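Local atomic coordinates of acid phosphatase (Mycobacterium tuberculosis, PDB entry 2A6P), a protein that hydrolyses a broad range of phosphate monoesters as a homodimeric acid phosphatase and can serve as a fructose-1,6-bisphosphatase in gluconeogenesis. Residues 32-37 and 65-70. Numbering follows the deposited sequence.
Sequences GTEVEL and SPRRRT
Arg69, in the first turn of helix 68-76, runs its side chain alongside the loop 32-37 and donates from NH1 to Thr33 O at 2.8 Å, a bent bond (141°). With CG wedged between backbone N and carbonyl carbon (chi1 56°) and the chain extended as far as NE, its methylenes lie against Val35 O. NH2 holds Gly31 O, so two loop carbonyls hold the guanidinium, with CG of Arg67 against one face, toward its rim.

Glu34 reaches across to the helix start. Its OE1 accepts an almost straight bond (177°) from Arg68 N, 3.0 Å away, an amide that no preceding turn could satisfy; OE2, met from above the carboxylate plane, takes a salt bridge from Arg67 NE at 2.8 Å. Arg67 is bent at chi2 and chi3, which turns NE to the carboxylate. One water donates to Glu34 OE1 and Val35 O and accepts from Arg69 N and NH1. Nonpolar Leu37 packs on Arg69 CB and Leu76.

Arg69 also touches His18, the inferred phosphohistidine; its long, weak ion pair with a sulfate, probably from crystallisation, is consistent with a phosphate site. The loop carbonyls thus probably orient this cation, and Glu34 may partly offset the arginines' charge.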
ATOM      1  N   GLY A  32     -15.100 -18.694  10.230  1.00 21.62           N
ATOM      2  CA  GLY A  32     -14.734 -19.868  11.000  1.00 21.66           C
ATOM      3  C   GLY A  32     -14.674 -21.161  10.199  1.00 22.02           C
ATOM      4  O   GLY A  32     -14.048 -22.126  10.640  1.00 20.29           O
ATOM      5  N   THR A  33     -15.315 -21.193   9.031  1.00 20.79           N
ATOM      6  CA  THR A  33     -15.313 -22.396   8.202  1.00 21.99           C
ATOM      7  C   THR A  33     -13.891 -22.850   7.848  1.00 22.97           C
ATOM      8  O   THR A  33     -13.068 -22.065   7.389  1.00 23.71           O
ATOM      9  CB  THR A  33     -16.103 -22.171   6.894  1.00 22.91           C
ATOM     10  OG1 THR A  33     -17.435 -21.757   7.210  1.00 23.56           O
ATOM     11  CG2 THR A  33     -16.173 -23.453   6.079  1.00 21.47           C
ATOM     12  N   GLU A  34     -13.613 -24.132   8.055  1.00 24.11           N
ATOM     13  CA  GLU A  34     -12.297 -24.698   7.773  1.00 24.99           C
ATOM     14  C   GLU A  34     -12.154 -25.192   6.337  1.00 26.66           C
ATOM     15  O   GLU A  34     -12.374 -26.369   6.042  1.00 28.90           O
ATOM     16  CB  GLU A  34     -12.003 -25.845   8.737  1.00 23.40           C
ATOM     17  CG  GLU A  34     -11.885 -25.415  10.185  1.00 23.43           C
ATOM     18  CD  GLU A  34     -10.625 -24.590  10.466  1.00 24.21           C
ATOM     19  OE1 GLU A  34      -9.803 -24.397   9.537  1.00 23.71           O
ATOM     20  OE2 GLU A  34     -10.458 -24.142  11.623  1.00 24.17           O
ATOM     21  N   VAL A  35     -11.786 -24.279   5.446  1.00 27.20           N
ATOM     22  CA  VAL A  35     -11.595 -24.601   4.039  1.00 26.33           C
ATOM     23  C   VAL A  35     -10.108 -24.872   3.821  1.00 26.75           C
ATOM     24  O   VAL A  35      -9.256 -24.255   4.459  1.00 27.13           O
ATOM     25  CB  VAL A  35     -12.063 -23.429   3.142  1.00 26.39           C
ATOM     26  CG1 VAL A  35     -11.807 -23.741   1.684  1.00 28.00           C
ATOM     27  CG2 VAL A  35     -13.539 -23.177   3.362  1.00 27.14           C
ATOM     28  N   GLU A  36      -9.793 -25.800   2.927  1.00 25.95           N
ATOM     29  CA  GLU A  36      -8.403 -26.141   2.652  1.00 26.91           C
ATOM     30  C   GLU A  36      -7.804 -25.277   1.544  1.00 25.93           C
ATOM     31  O   GLU A  36      -8.527 -24.686   0.748  1.00 24.78           O
ATOM     32  CB  GLU A  36      -8.298 -27.612   2.235  1.00 29.58           C
ATOM     33  CG  GLU A  36      -8.730 -28.604   3.300  1.00 34.10           C
ATOM     34  CD  GLU A  36      -7.768 -28.632   4.474  1.00 37.33           C
ATOM     35  OE1 GLU A  36      -8.217 -28.388   5.616  1.00 39.16           O
ATOM     36  OE2 GLU A  36      -6.563 -28.898   4.249  1.00 39.46           O
ATOM     37  N   LEU A  37      -6.477 -25.204   1.518  1.00 24.14           N
ATOM     38  CA  LEU A  37      -5.762 -24.463   0.492  1.00 23.75           C
ATOM     39  C   LEU A  37      -5.858 -25.320  -0.764  1.00 24.52           C
ATOM     40  O   LEU A  37      -5.896 -26.545  -0.671  1.00 23.86           O
ATOM     41  CB  LEU A  37      -4.279 -24.321   0.853  1.00 22.33           C
ATOM     42  CG  LEU A  37      -3.826 -23.457   2.031  1.00 22.68           C
ATOM     43  CD1 LEU A  37      -2.302 -23.527   2.116  1.00 22.30           C
ATOM     44  CD2 LEU A  37      -4.274 -22.008   1.850  1.00 21.60           C
ATOM     45  N   SER A  65      -3.037 -17.240  12.673  1.00 18.62           N
ATOM     46  CA  SER A  65      -4.460 -17.472  12.905  1.00 18.78           C
ATOM     47  C   SER A  65      -4.665 -18.993  13.073  1.00 18.92           C
ATOM     48  O   SER A  65      -3.974 -19.809  12.435  1.00 18.84           O
ATOM     49  CB  SER A  65      -5.278 -16.965  11.722  1.00 20.13           C
ATOM     50  OG  SER A  65      -6.599 -17.475  11.784  1.00 21.64           O
ATOM     51  N   PRO A  66      -5.624 -19.392  13.915  1.00 16.92           N
ATOM     52  CA  PRO A  66      -5.914 -20.809  14.178  1.00 17.80           C
ATOM     53  C   PRO A  66      -6.438 -21.654  13.020  1.00 17.08           C
ATOM     54  O   PRO A  66      -6.372 -22.877  13.077  1.00 17.25           O
ATOM     55  CB  PRO A  66      -6.927 -20.745  15.326  1.00 19.69           C
ATOM     56  CG  PRO A  66      -6.619 -19.426  15.992  1.00 18.62           C
ATOM     57  CD  PRO A  66      -6.408 -18.528  14.809  1.00 17.49           C
ATOM     58  N   ARG A  67      -6.982 -21.015  11.989  1.00 17.47           N
ATOM     59  CA  ARG A  67      -7.529 -21.748  10.847  1.00 17.26           C
ATOM     60  C   ARG A  67      -6.449 -22.615  10.230  1.00 17.30           C
ATOM     61  O   ARG A  67      -5.268 -22.267  10.267  1.00 15.75           O
ATOM     62  CB  ARG A  67      -8.083 -20.780   9.795  1.00 15.86           C
ATOM     63  CG  ARG A  67      -9.229 -19.882  10.282  1.00 16.07           C
ATOM     64  CD  ARG A  67     -10.493 -20.680  10.628  1.00 16.44           C
ATOM     65  NE  ARG A  67     -10.409 -21.328  11.932  1.00 16.01           N
ATOM     66  CZ  ARG A  67     -10.431 -20.682  13.097  1.00 17.99           C
ATOM     67  NH1 ARG A  67     -10.542 -19.357  13.140  1.00 15.80           N
ATOM     68  NH2 ARG A  67     -10.330 -21.364  14.231  1.00 20.13           N
ATOM     69  N   ARG A  68      -6.856 -23.744   9.660  1.00 18.57           N
ATOM     70  CA  ARG A  68      -5.901 -24.647   9.045  1.00 19.50           C
ATOM     71  C   ARG A  68      -5.255 -24.043   7.792  1.00 19.27           C
ATOM     72  O   ARG A  68      -4.072 -24.276   7.524  1.00 18.68           O
ATOM     73  CB  ARG A  68      -6.567 -25.977   8.686  1.00 23.43           C
ATOM     74  CG  ARG A  68      -5.545 -27.042   8.278  1.00 32.70           C
ATOM     75  CD  ARG A  68      -4.531 -27.280   9.415  1.00 38.57           C
ATOM     76  NE  ARG A  68      -3.155 -27.409   8.933  1.00 43.24           N
ATOM     77  CZ  ARG A  68      -2.097 -27.590   9.723  1.00 45.46           C
ATOM     78  NH1 ARG A  68      -2.249 -27.666  11.041  1.00 45.75           N
ATOM     79  NH2 ARG A  68      -0.881 -27.688   9.191  1.00 46.15           N
ATOM     80  N   ARG A  69      -6.020 -23.269   7.023  1.00 17.07           N
ATOM     81  CA  ARG A  69      -5.463 -22.663   5.817  1.00 17.68           C
ATOM     82  C   ARG A  69      -4.317 -21.693   6.132  1.00 18.45           C
ATOM     83  O   ARG A  69      -3.425 -21.504   5.305  1.00 20.41           O
ATOM     84  CB  ARG A  69      -6.563 -21.951   5.003  1.00 15.83           C
ATOM     85  CG  ARG A  69      -7.370 -20.886   5.754  1.00 14.54           C
ATOM     86  CD  ARG A  69      -8.496 -20.373   4.861  1.00 14.16           C
ATOM     87  NE  ARG A  69      -9.412 -19.439   5.521  1.00 14.23           N
ATOM     88  CZ  ARG A  69     -10.370 -19.785   6.378  1.00 14.97           C
ATOM     89  NH1 ARG A  69     -10.536 -21.058   6.703  1.00 18.47           N
ATOM     90  NH2 ARG A  69     -11.190 -18.859   6.876  1.00 12.70           N
ATOM     91  N   THR A  70      -4.350 -21.064   7.310  1.00 17.72           N
ATOM     92  CA  THR A  70      -3.284 -20.142   7.701  1.00 17.56           C
ATOM     93  C   THR A  70      -2.124 -20.918   8.330  1.00 19.37           C
ATOM     94  O   THR A  70      -0.956 -20.597   8.095  1.00 19.95           O
ATOM     95  CB  THR A  70      -3.776 -19.043   8.700  1.00 17.77           C
ATOM     96  OG1 THR A  70      -4.665 -19.617   9.665  1.00 15.21           O
ATOM     97  CG2 THR A  70      -4.484 -17.904   7.948  1.00 15.55           C
TER
HETATM   98  O   HOH W   1      -8.996 -23.233   6.972  1.00 15.06           O